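Local coordinates for protein beta-mannosidase (PDB 4CVU) that probably hydrolyses terminal beta-linked mannose residues from the non-reducing ends of oligosaccharides, as a retaining enzyme of glycoside hydrolase family 2, at residues 574-582 against 647-656; 673-684 against 726-734. All blocks are in the same frame, centred on the assembly; numbering follows the deposited sequence.

How the contacts relate
Contact 1 packs the loop 574-582 on helix 638-655, and contact 2 packs helix 664-692 on the start of helix 729-736; their centres are about 14 Å apart on the same side of the chain's centre. Helix 638-655 is followed in the chain by helix 664-692, and the two regions touch. The phenol of Y656 reaches D681, with OH 2.5 Å from OD2 in a probable hydrogen bond, and F581 CE1 packs 3.4 Å from M682 N. Contact 1 is partly buried and borders a glycan attached to the protein itself. Contact 2 is buried, and the K684 side chain comes within about 5 Å of a bound cadmium ion.

Contact 1 of 2, residues 574-582 against 647-656; sequences NYDTSVSFD and EMTLAVERYY. With NAG (2-acetamido-2-deoxy-beta-D-glucopyranose), chain B; NAG (2-acetamido-2-deoxy-beta-D-glucopyranose), chain C.
Y655 meets the 574-582 loop with both its hydroxyl and a ring face, where a helix of the (beta/alpha)8-barrel region packs on a loop folded into two type I turns, D576 to V579 and V579 to D582. Y655 OH donates to T577 O over 2.7 Å, lying in the carbonyl plane with a C=O...donor angle of 157°. F581 forms a T-shaped stack with the same tyrosine: its CE2 edge points at the centre of the Y655 ring, the centroids are 4.9 Å apart and the planes stand at 85°. R654 CG lies against the other face, so the phenol is bracketed on both faces and tied at its oxygen. Water 2 adds a second bond to that oxygen and accepts from F581 N.

The arginine runs out extended through chi1 and chi2, then turns at chi3 (-78°), which brings its guanidinium flat over S578, CZ being 3.6 Å from S578 CB; R654 NH2 also donates to water 1 at 2.9 Å. T577 turns its methyl CG2 to the helix backbone, 3.8 Å from A651 CA. Two turns earlier on the helix than R654, the carboxylate of E647 lies nearly parallel to the Y575 ring plane, with E647 OE2 3.4 Å from Y575 CB. The polar ends are held from outside: E647 OE2 by Y629 OH, and Y575 OH by W717 NE1.

Within the loop, D576 OD1 accepts from S578 N, an Asx turn, and also from S578 OG on the same face of its carboxylate plane. Other side chains of the helix touch a glycan attached to the protein. T649 OG1 accepts from N2 of one N-acetylglucosamine at 3.0 Å, and E653 OE2 accepts from O6 of the next at 2.7 Å.

Contact 2 of 2, residues 673-684 against 726-734; sequences HATQLFQADMYK and WKVLPYVSR
This is a buried helix-to-helix packing contact, made mostly of apolar side chains, in which helix 664-692 runs nearly alongside the start of helix 729-736. The short axes are inclined at 22° and approach to 8.6 Å, close enough because A680 puts only a methyl group between them. A680 CB fits between two valines of the other segment, 3.6 Å from V728 CG1 and 3.7 Å from V732 CG2. One turn on, K684 CB rests against V732 CG1, while its ammonium group leads away to N847. At the other end, V728 CG2 sits 3.6 Å from H673 CE1, and L677 CD2 touches both methyls of V728.

In the chain, helix 664-692 precedes strand 702-705, which pairs in parallel with 380-389, consistent with closure of the family's (beta/alpha)8 barrel, and helix 729-736 follows that strand. The contact thus joins the helices that come before and after it in sequence. Strand 884-890 of the C-terminal Ig-fold region touches the contact through Y886 on L677 and W888 on V728.

L729, its CG trans to the backbone N (chi1 171°), carries both methyls across Y683: CD1 is 3.4 Å from the Y683 CB atom and CD2 is near CE2. The hydroxyl of this tyrosine is hydrogen-bonded to W706 O.

A polar strip flanks the apolar one. Q676 OE1 accepts from V728 N at 3.0 Å, the donor standing 36° out of the amide plane, which binds the approach to helix 729-736 to the longer helix. The K727 methylenes cross this amide at about a right angle, CB lying 3.7 Å from Q676 CD. Water 3 donates to Q676 O and accepts weakly from L729 N; Q679 OE1 is hydrogen-bonded to S599 OG.

Contact 1 of 2, residues 574-582 against 647-656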
loop_
_atom_site.group_PDB
_atom_site.type_symbol
_atom_site.label_atom_id
_atom_site.label_comp_id
_atom_site.label_asym_id
_atom_site.label_seq_id
_atom_site.Cartn_x
_atom_site.Cartn_y
_atom_site.Cartn_z
ATOM N N ASN A 574 -31.003 13.668 8.142
ATOM C CA ASN A 574 -31.930 12.578 7.916
ATOM C C ASN A 574 -31.308 11.562 6.940
ATOM O O ASN A 574 -31.022 11.885 5.795
ATOM C CB ASN A 574 -33.252 13.152 7.408
ATOM C CG ASN A 574 -34.358 12.136 7.389
ATOM O OD1 ASN A 574 -34.133 10.952 7.138
ATOM N ND2 ASN A 574 -35.588 12.607 7.641
ATOM N N TYR A 575 -31.085 10.331 7.416
ATOM C CA TYR A 575 -30.375 9.289 6.659
ATOM C C TYR A 575 -31.353 8.286 6.005
ATOM O O TYR A 575 -30.961 7.262 5.415
ATOM C CB TYR A 575 -29.352 8.593 7.560
ATOM C CG TYR A 575 -28.212 9.501 8.017
ATOM C CD1 TYR A 575 -27.261 9.945 7.111
ATOM C CD2 TYR A 575 -28.084 9.901 9.339
ATOM C CE1 TYR A 575 -26.229 10.779 7.486
ATOM C CE2 TYR A 575 -27.051 10.737 9.736
ATOM C CZ TYR A 575 -26.110 11.177 8.796
ATOM O OH TYR A 575 -25.068 12.011 9.134
ATOM N N ASP A 576 -32.635 8.616 6.069
ATOM C CA ASP A 576 -33.657 7.875 5.381
ATOM C C ASP A 576 -33.680 8.295 3.914
ATOM O O ASP A 576 -34.234 9.346 3.580
ATOM C CB ASP A 576 -35.015 8.160 6.039
ATOM C CG ASP A 576 -36.176 7.465 5.346
ATOM O OD1 ASP A 576 -35.982 6.731 4.360
ATOM O OD2 ASP A 576 -37.326 7.684 5.808
ATOM N N THR A 577 -33.129 7.447 3.042
ATOM C CA THR A 577 -32.916 7.821 1.646
ATOM C C THR A 577 -34.197 7.993 0.844
ATOM O O THR A 577 -34.140 8.513 -0.237
ATOM C CB THR A 577 -32.045 6.829 0.885
ATOM O OG1 THR A 577 -32.692 5.538 0.858
ATOM C CG2 THR A 577 -30.668 6.744 1.550
ATOM N N SER A 578 -35.338 7.552 1.369
ATOM C CA SER A 578 -36.620 7.761 0.691
ATOM C C SER A 578 -37.153 9.210 0.722
ATOM O O SER A 578 -38.064 9.539 -0.040
ATOM C CB SER A 578 -37.692 6.829 1.264
ATOM O OG SER A 578 -37.993 7.210 2.594
ATOM N N VAL A 579 -36.633 10.066 1.603
ATOM C CA VAL A 579 -37.061 11.456 1.636
ATOM C C VAL A 579 -35.963 12.469 1.319
ATOM O O VAL A 579 -36.181 13.696 1.452
ATOM C CB VAL A 579 -37.683 11.830 3.007
ATOM C CG1 VAL A 579 -38.942 10.996 3.260
ATOM C CG2 VAL A 579 -36.682 11.663 4.130
ATOM N N SER A 580 -34.788 11.981 0.889
ATOM C CA SER A 580 -33.630 12.838 0.703
ATOM C C SER A 580 -33.839 14.027 -0.213
ATOM O O SER A 580 -33.232 15.051 -0.023
ATOM C CB SER A 580 -32.455 11.994 0.182
ATOM O OG SER A 580 -32.126 10.965 1.124
ATOM N N PHE A 581 -34.665 13.866 -1.238
ATOM C CA PHE A 581 -34.950 14.926 -2.215
ATOM C C PHE A 581 -36.346 15.504 -2.045
ATOM O O PHE A 581 -36.866 16.161 -2.932
ATOM C CB PHE A 581 -34.779 14.352 -3.610
ATOM C CG PHE A 581 -33.366 13.889 -3.869
ATOM C CD1 PHE A 581 -32.367 14.831 -4.030
ATOM C CD2 PHE A 581 -33.044 12.556 -3.916
ATOM C CE1 PHE A 581 -31.038 14.419 -4.248
ATOM C CE2 PHE A 581 -31.717 12.140 -4.149
ATOM C CZ PHE A 581 -30.739 13.090 -4.293
ATOM N N ASP A 582 -36.925 15.251 -0.902
ATOM C CA ASP A 582 -38.277 15.730 -0.585
ATOM C C ASP A 582 -38.203 16.979 0.261
ATOM O O ASP A 582 -37.986 16.924 1.480
ATOM C CB ASP A 582 -39.005 14.639 0.180
ATOM C CG ASP A 582 -40.443 15.030 0.475
ATOM O OD1 ASP A 582 -40.783 16.200 0.191
ATOM O OD2 ASP A 582 -41.189 14.188 0.992
ATOM N N GLU A 647 -25.952 2.806 4.428
ATOM C CA GLU A 647 -26.571 4.086 4.017
ATOM C C GLU A 647 -26.123 4.479 2.617
ATOM O O GLU A 647 -26.914 4.837 1.751
ATOM C CB GLU A 647 -26.280 5.197 5.014
ATOM C CG GLU A 647 -27.085 5.102 6.323
ATOM C CD GLU A 647 -26.599 6.087 7.395
ATOM O OE1 GLU A 647 -25.654 6.871 7.135
ATOM O OE2 GLU A 647 -27.183 6.105 8.507
ATOM N N MET A 648 -24.822 4.388 2.336
ATOM C CA MET A 648 -24.387 4.775 1.033
ATOM C C MET A 648 -24.930 3.841 -0.027
ATOM O O MET A 648 -25.298 4.281 -1.131
ATOM C CB MET A 648 -22.822 4.800 1.009
ATOM C CG MET A 648 -22.235 5.879 1.867
ATOM S SD MET A 648 -20.409 5.906 1.560
ATOM C CE MET A 648 -20.134 4.451 2.501
ATOM N N THR A 649 -24.999 2.548 0.277
ATOM C CA THR A 649 -25.412 1.531 -0.695
ATOM C C THR A 649 -26.868 1.733 -1.060
ATOM O O THR A 649 -27.227 1.657 -2.238
ATOM C CB THR A 649 -25.213 0.087 -0.161
ATOM O OG1 THR A 649 -23.865 -0.099 0.254
ATOM C CG2 THR A 649 -25.507 -0.980 -1.229
ATOM N N LEU A 650 -27.696 1.993 -0.069
ATOM C CA LEU A 650 -29.112 2.199 -0.320
ATOM C C LEU A 650 -29.409 3.486 -1.136
ATOM O O LEU A 650 -30.313 3.510 -2.000
ATOM C CB LEU A 650 -29.884 2.225 0.980
ATOM C CG LEU A 650 -30.056 0.935 1.800
ATOM C CD1 LEU A 650 -30.882 1.209 3.047
ATOM C CD2 LEU A 650 -30.693 -0.191 0.981
ATOM N N ALA A 651 -28.656 4.546 -0.827
ATOM C CA ALA A 651 -28.745 5.799 -1.533
ATOM C C ALA A 651 -28.540 5.605 -3.036
ATOM O O ALA A 651 -29.360 6.047 -3.831
ATOM C CB ALA A 651 -27.737 6.797 -0.971
ATOM N N VAL A 652 -27.425 4.970 -3.402
ATOM C CA VAL A 652 -27.131 4.672 -4.770
ATOM C C VAL A 652 -28.211 3.787 -5.406
ATOM O O VAL A 652 -28.672 4.088 -6.479
ATOM C CB VAL A 652 -25.769 3.953 -4.933
ATOM C CG1 VAL A 652 -25.607 3.497 -6.358
ATOM C CG2 VAL A 652 -24.622 4.863 -4.554
ATOM N N GLU A 653 -28.599 2.710 -4.721
ATOM C CA GLU A 653 -29.501 1.734 -5.300
ATOM C C GLU A 653 -30.833 2.378 -5.587
ATOM O O GLU A 653 -31.465 2.055 -6.561
ATOM C CB GLU A 653 -29.702 0.513 -4.402
ATOM C CG GLU A 653 -28.506 -0.428 -4.349
ATOM C CD GLU A 653 -28.631 -1.491 -3.274
ATOM O OE1 GLU A 653 -29.553 -1.437 -2.420
ATOM O OE2 GLU A 653 -27.806 -2.405 -3.315
ATOM N N ARG A 654 -31.220 3.330 -4.757
ATOM C CA ARG A 654 -32.545 3.958 -4.894
ATOM C C ARG A 654 -32.609 4.960 -6.037
ATOM O O ARG A 654 -33.671 5.116 -6.638
ATOM C CB ARG A 654 -32.953 4.638 -3.609
ATOM C CG ARG A 654 -34.348 5.258 -3.664
ATOM C CD ARG A 654 -34.713 5.915 -2.336
ATOM N NE ARG A 654 -35.130 4.954 -1.315
ATOM C CZ ARG A 654 -36.387 4.516 -1.135
ATOM N NH1 ARG A 654 -37.382 4.921 -1.908
ATOM N NH2 ARG A 654 -36.639 3.643 -0.174
ATOM N N TYR A 655 -31.471 5.589 -6.364
ATOM C CA TYR A 655 -31.466 6.746 -7.256
ATOM C C TYR A 655 -30.555 6.687 -8.475
ATOM O O TYR A 655 -30.883 7.308 -9.500
ATOM C CB TYR A 655 -31.125 8.018 -6.457
ATOM C CG TYR A 655 -32.174 8.382 -5.439
ATOM C CD1 TYR A 655 -33.420 8.880 -5.828
ATOM C CD2 TYR A 655 -31.925 8.238 -4.096
ATOM C CE1 TYR A 655 -34.376 9.230 -4.880
ATOM C CE2 TYR A 655 -32.872 8.568 -3.157
ATOM C CZ TYR A 655 -34.094 9.052 -3.546
ATOM O OH TYR A 655 -35.011 9.382 -2.587
ATOM N N TYR A 656 -29.446 5.951 -8.379
ATOM C CA TYR A 656 -28.393 5.990 -9.405
ATOM C C TYR A 656 -28.047 4.635 -10.019
ATOM O O TYR A 656 -28.189 3.606 -9.383
ATOM C CB TYR A 656 -27.135 6.628 -8.830
ATOM C CG TYR A 656 -27.378 8.052 -8.454
ATOM C CD1 TYR A 656 -27.219 9.064 -9.381
ATOM C CD2 TYR A 656 -27.869 8.372 -7.197
ATOM C CE1 TYR A 656 -27.499 10.398 -9.059
ATOM C CE2 TYR A 656 -28.161 9.677 -6.852
ATOM C CZ TYR A 656 -27.989 10.684 -7.783
ATOM O OH TYR A 656 -28.298 11.955 -7.397
HETATM C C1 NAG B . -21.846 -3.828 1.809
HETATM C C2 NAG B . -22.868 -3.869 0.691
HETATM C C3 NAG B . -24.304 -3.706 1.191
HETATM C C4 NAG B . -24.636 -4.586 2.401
HETATM C C5 NAG B . -23.542 -4.390 3.403
HETATM C C6 NAG B . -23.742 -5.242 4.659
HETATM C C7 NAG B . -22.104 -3.032 -1.474
HETATM C C8 NAG B . -21.985 -1.862 -2.414
HETATM N N2 NAG B . -22.633 -2.810 -0.283
HETATM O O3 NAG B . -25.203 -3.992 0.146
HETATM O O4 NAG B . -25.847 -4.210 3.016
HETATM O O5 NAG B . -22.283 -4.697 2.838
HETATM O O6 NAG B . -23.782 -6.614 4.318
HETATM O O7 NAG B . -21.736 -4.150 -1.855
HETATM C C1 NAG C . -27.008 -4.878 2.523
HETATM C C2 NAG C . -28.059 -4.835 3.630
HETATM C C3 NAG C . -29.393 -5.372 3.181
HETATM C C4 NAG C . -29.822 -4.692 1.897
HETATM C C5 NAG C . -28.722 -4.840 0.862
HETATM C C6 NAG C . -29.093 -4.098 -0.421
HETATM C C7 NAG C . -27.505 -5.137 6.002
HETATM C C8 NAG C . -26.949 -6.074 7.032
HETATM N N2 NAG C . -27.582 -5.612 4.749
HETATM O O3 NAG C . -30.329 -5.070 4.174
HETATM O O4 NAG C . -31.019 -5.273 1.426
HETATM O O5 NAG C . -27.510 -4.284 1.346
HETATM O O6 NAG C . -27.964 -4.091 -1.262
HETATM O O7 NAG C . -27.879 -4.013 6.344
HETATM O O HOH W 1 -34.071 2.556 0.552
HETATM O O HOH W 2 -36.592 11.741 -2.026
#

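Contact 2 of 2, residues 673-684 against 726-734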
loop_
_atom_site.group_PDB
_atom_site.type_symbol
_atom_site.label_atom_id
_atom_site.label_comp_id
_atom_site.label_asym_id
_atom_site.label_seq_id
_atom_site.Cartn_x
_atom_site.Cartn_y
_atom_site.Cartn_z
ATOM N N HIS A 673 -17.866 6.613 -6.980
ATOM C CA HIS A 673 -18.311 7.796 -7.702
ATOM C C HIS A 673 -19.831 7.942 -7.615
ATOM O O HIS A 673 -20.320 9.049 -7.433
ATOM C CB HIS A 673 -17.852 7.683 -9.143
ATOM C CG HIS A 673 -18.198 8.853 -9.993
ATOM N ND1 HIS A 673 -17.749 10.115 -9.726
ATOM C CD2 HIS A 673 -18.935 8.951 -11.119
ATOM C CE1 HIS A 673 -18.202 10.953 -10.638
ATOM N NE2 HIS A 673 -18.912 10.269 -11.503
ATOM N N ALA A 674 -20.571 6.837 -7.678
ATOM C CA ALA A 674 -22.055 6.918 -7.491
ATOM C C ALA A 674 -22.478 7.467 -6.139
ATOM O O ALA A 674 -23.497 8.196 -6.055
ATOM C CB ALA A 674 -22.711 5.563 -7.752
ATOM N N THR A 675 -21.780 7.064 -5.062
ATOM C CA THR A 675 -22.040 7.611 -3.722
ATOM C C THR A 675 -21.832 9.105 -3.730
ATOM O O THR A 675 -22.592 9.841 -3.089
ATOM C CB THR A 675 -21.245 6.941 -2.569
ATOM O OG1 THR A 675 -19.831 7.271 -2.659
ATOM C CG2 THR A 675 -21.415 5.446 -2.577
ATOM N N GLN A 676 -20.821 9.583 -4.479
ATOM C CA GLN A 676 -20.567 11.008 -4.586
ATOM C C GLN A 676 -21.645 11.755 -5.357
ATOM O O GLN A 676 -21.872 12.883 -5.084
ATOM C CB GLN A 676 -19.220 11.268 -5.291
ATOM C CG GLN A 676 -18.080 10.885 -4.408
ATOM C CD GLN A 676 -16.759 11.341 -4.959
ATOM O OE1 GLN A 676 -16.689 12.193 -5.841
ATOM N NE2 GLN A 676 -15.708 10.838 -4.379
ATOM N N LEU A 677 -22.262 11.112 -6.339
ATOM C CA LEU A 677 -23.286 11.746 -7.131
ATOM C C LEU A 677 -24.498 11.990 -6.263
ATOM O O LEU A 677 -25.182 13.025 -6.413
ATOM C CB LEU A 677 -23.690 10.879 -8.320
ATOM C CG LEU A 677 -22.658 10.656 -9.442
ATOM C CD1 LEU A 677 -23.286 9.774 -10.495
ATOM C CD2 LEU A 677 -22.181 11.972 -10.062
ATOM N N PHE A 678 -24.787 11.013 -5.405
ATOM C CA PHE A 678 -25.982 11.115 -4.536
ATOM C C PHE A 678 -25.758 12.263 -3.534
ATOM O O PHE A 678 -26.590 13.125 -3.411
ATOM C CB PHE A 678 -26.257 9.812 -3.786
ATOM C CG PHE A 678 -27.279 9.980 -2.725
ATOM C CD1 PHE A 678 -28.621 9.900 -3.030
ATOM C CD2 PHE A 678 -26.907 10.289 -1.448
ATOM C CE1 PHE A 678 -29.584 10.117 -2.065
ATOM C CE2 PHE A 678 -27.851 10.530 -0.482
ATOM C CZ PHE A 678 -29.199 10.431 -0.787
ATOM N N GLN A 679 -24.569 12.315 -2.913
ATOM C CA GLN A 679 -24.224 13.383 -1.961
ATOM C C GLN A 679 -24.295 14.747 -2.616
ATOM O O GLN A 679 -24.788 15.672 -1.997
ATOM C CB GLN A 679 -22.799 13.188 -1.394
ATOM C CG GLN A 679 -22.342 14.159 -0.301
ATOM C CD GLN A 679 -20.800 14.135 -0.178
ATOM O OE1 GLN A 679 -20.158 13.885 -1.158
ATOM N NE2 GLN A 679 -20.247 14.465 0.964
ATOM N N ALA A 680 -23.707 14.911 -3.814
ATOM C CA ALA A 680 -23.737 16.211 -4.507
ATOM C C ALA A 680 -25.181 16.684 -4.738
ATOM O O ALA A 680 -25.525 17.831 -4.478
ATOM C CB ALA A 680 -23.060 16.101 -5.808
ATOM N N ASP A 681 -25.971 15.784 -5.273
ATOM C CA ASP A 681 -27.335 16.119 -5.676
ATOM C C ASP A 681 -28.176 16.448 -4.442
ATOM O O ASP A 681 -29.037 17.329 -4.493
ATOM C CB ASP A 681 -27.932 14.972 -6.505
ATOM C CG ASP A 681 -27.557 15.049 -8.006
ATOM O OD1 ASP A 681 -27.109 16.119 -8.457
ATOM O OD2 ASP A 681 -27.706 14.027 -8.743
ATOM N N MET A 682 -28.000 15.682 -3.368
ATOM C CA MET A 682 -28.695 15.999 -2.104
ATOM C C MET A 682 -28.279 17.360 -1.523
ATOM O O MET A 682 -29.135 18.110 -1.100
ATOM C CB MET A 682 -28.563 14.883 -1.069
ATOM C CG MET A 682 -29.605 15.002 0.054
ATOM S SD MET A 682 -29.331 13.861 1.429
ATOM C CE MET A 682 -27.759 14.485 1.976
ATOM N N TYR A 683 -26.987 17.704 -1.545
ATOM C CA TYR A 683 -26.564 18.988 -1.003
ATOM C C TYR A 683 -27.144 20.129 -1.836
ATOM O O TYR A 683 -27.671 21.106 -1.285
ATOM C CB TYR A 683 -25.020 19.106 -0.910
ATOM C CG TYR A 683 -24.391 18.343 0.234
ATOM C CD1 TYR A 683 -24.727 17.021 0.471
ATOM C CD2 TYR A 683 -23.390 18.899 1.004
ATOM C CE1 TYR A 683 -24.134 16.302 1.486
ATOM C CE2 TYR A 683 -22.774 18.171 2.011
ATOM C CZ TYR A 683 -23.157 16.874 2.224
ATOM O OH TYR A 683 -22.598 16.125 3.217
ATOM N N LYS A 684 -27.092 19.972 -3.167
ATOM C CA LYS A 684 -27.702 20.923 -4.114
ATOM C C LYS A 684 -29.154 21.133 -3.770
ATOM O O LYS A 684 -29.640 22.268 -3.689
ATOM C CB LYS A 684 -27.594 20.376 -5.521
ATOM C CG LYS A 684 -28.217 21.216 -6.597
ATOM C CD LYS A 684 -28.471 20.373 -7.854
ATOM C CE LYS A 684 -29.106 21.139 -8.959
ATOM N NZ LYS A 684 -29.335 20.268 -10.158
ATOM N N TRP A 726 -11.040 17.203 -5.119
ATOM C CA TRP A 726 -12.477 17.466 -5.149
ATOM C C TRP A 726 -13.304 16.206 -5.431
ATOM O O TRP A 726 -13.098 15.523 -6.414
ATOM C CB TRP A 726 -12.747 18.504 -6.207
ATOM C CG TRP A 726 -12.327 19.871 -5.829
ATOM C CD1 TRP A 726 -11.277 20.209 -5.088
ATOM C CD2 TRP A 726 -13.005 21.092 -6.144
ATOM N NE1 TRP A 726 -11.201 21.575 -4.934
ATOM C CE2 TRP A 726 -12.252 22.142 -5.580
ATOM C CE3 TRP A 726 -14.130 21.403 -6.901
ATOM C CZ2 TRP A 726 -12.620 23.467 -5.692
ATOM C CZ3 TRP A 726 -14.484 22.726 -7.036
ATOM C CH2 TRP A 726 -13.741 23.747 -6.401
ATOM N N LYS A 727 -14.291 15.956 -4.581
ATOM C CA LYS A 727 -15.381 15.065 -4.888
ATOM C C LYS A 727 -16.262 15.754 -5.915
ATOM O O LYS A 727 -15.931 16.841 -6.395
ATOM C CB LYS A 727 -16.212 14.745 -3.631
ATOM C CG LYS A 727 -15.439 14.023 -2.532
ATOM C CD LYS A 727 -16.381 13.365 -1.524
ATOM C CE LYS A 727 -15.588 12.743 -0.369
ATOM N NZ LYS A 727 -16.374 12.194 0.777
ATOM N N VAL A 728 -17.386 15.108 -6.240
ATOM C CA VAL A 728 -18.415 15.699 -7.058
ATOM C C VAL A 728 -19.054 16.886 -6.319
ATOM O O VAL A 728 -19.362 17.879 -6.956
ATOM C CB VAL A 728 -19.501 14.690 -7.482
ATOM C CG1 VAL A 728 -20.603 15.341 -8.304
ATOM C CG2 VAL A 728 -18.892 13.573 -8.304
ATOM N N LEU A 729 -19.206 16.795 -4.995
ATOM C CA LEU A 729 -19.902 17.827 -4.199
ATOM C C LEU A 729 -19.473 19.295 -4.428
ATOM O O LEU A 729 -20.287 20.159 -4.674
ATOM C CB LEU A 729 -19.802 17.515 -2.710
ATOM C CG LEU A 729 -20.295 18.594 -1.745
ATOM C CD1 LEU A 729 -21.773 18.913 -1.970
ATOM C CD2 LEU A 729 -20.059 18.049 -0.354
ATOM N N PRO A 730 -18.191 19.576 -4.312
ATOM C CA PRO A 730 -17.745 20.971 -4.431
ATOM C C PRO A 730 -17.976 21.584 -5.795
ATOM O O PRO A 730 -18.037 22.810 -5.860
ATOM C CB PRO A 730 -16.218 20.892 -4.070
ATOM C CG PRO A 730 -15.887 19.461 -4.174
ATOM C CD PRO A 730 -17.130 18.678 -3.860
ATOM N N TYR A 731 -17.990 20.779 -6.869
ATOM C CA TYR A 731 -18.317 21.249 -8.213
ATOM C C TYR A 731 -19.759 21.677 -8.288
ATOM O O TYR A 731 -20.093 22.710 -8.902
ATOM C CB TYR A 731 -18.052 20.164 -9.244
ATOM C CG TYR A 731 -16.574 19.936 -9.515
ATOM C CD1 TYR A 731 -15.839 20.887 -10.209
ATOM C CD2 TYR A 731 -15.926 18.801 -9.066
ATOM C CE1 TYR A 731 -14.482 20.686 -10.447
ATOM C CE2 TYR A 731 -14.577 18.607 -9.323
ATOM C CZ TYR A 731 -13.873 19.576 -10.013
ATOM O OH TYR A 731 -12.530 19.374 -10.300
ATOM N N VAL A 732 -20.646 20.891 -7.685
ATOM C CA VAL A 732 -22.093 21.228 -7.606
ATOM C C VAL A 732 -22.488 22.397 -6.667
ATOM O O VAL A 732 -23.284 23.264 -7.021
ATOM C CB VAL A 732 -22.912 19.983 -7.243
ATOM C CG1 VAL A 732 -24.403 20.310 -7.231
ATOM C CG2 VAL A 732 -22.665 18.878 -8.273
ATOM N N SER A 733 -21.914 22.410 -5.470
ATOM C CA SER A 733 -22.069 23.515 -4.534
ATOM C C SER A 733 -21.488 24.839 -5.083
ATOM O O SER A 733 -22.069 25.894 -4.865
ATOM C CB SER A 733 -21.501 23.099 -3.180
ATOM O OG SER A 733 -20.084 22.936 -3.189
ATOM N N ARG A 734 -20.356 24.789 -5.809
ATOM C CA ARG A 734 -19.855 25.997 -6.496
ATOM C C ARG A 734 -20.929 26.657 -7.333
ATOM O O ARG A 734 -21.100 27.893 -7.268
ATOM C CB ARG A 734 -18.665 25.676 -7.404
ATOM C CG ARG A 734 -18.297 26.786 -8.400
ATOM C CD ARG A 734 -17.402 26.255 -9.510
ATOM N NE ARG A 734 -15.972 26.196 -9.171
ATOM C CZ ARG A 734 -15.104 25.326 -9.683
ATOM N NH1 ARG A 734 -15.496 24.364 -10.499
ATOM N NH2 ARG A 734 -13.832 25.405 -9.393
HETATM O O HOH W 3 -19.762 14.153 -3.655
#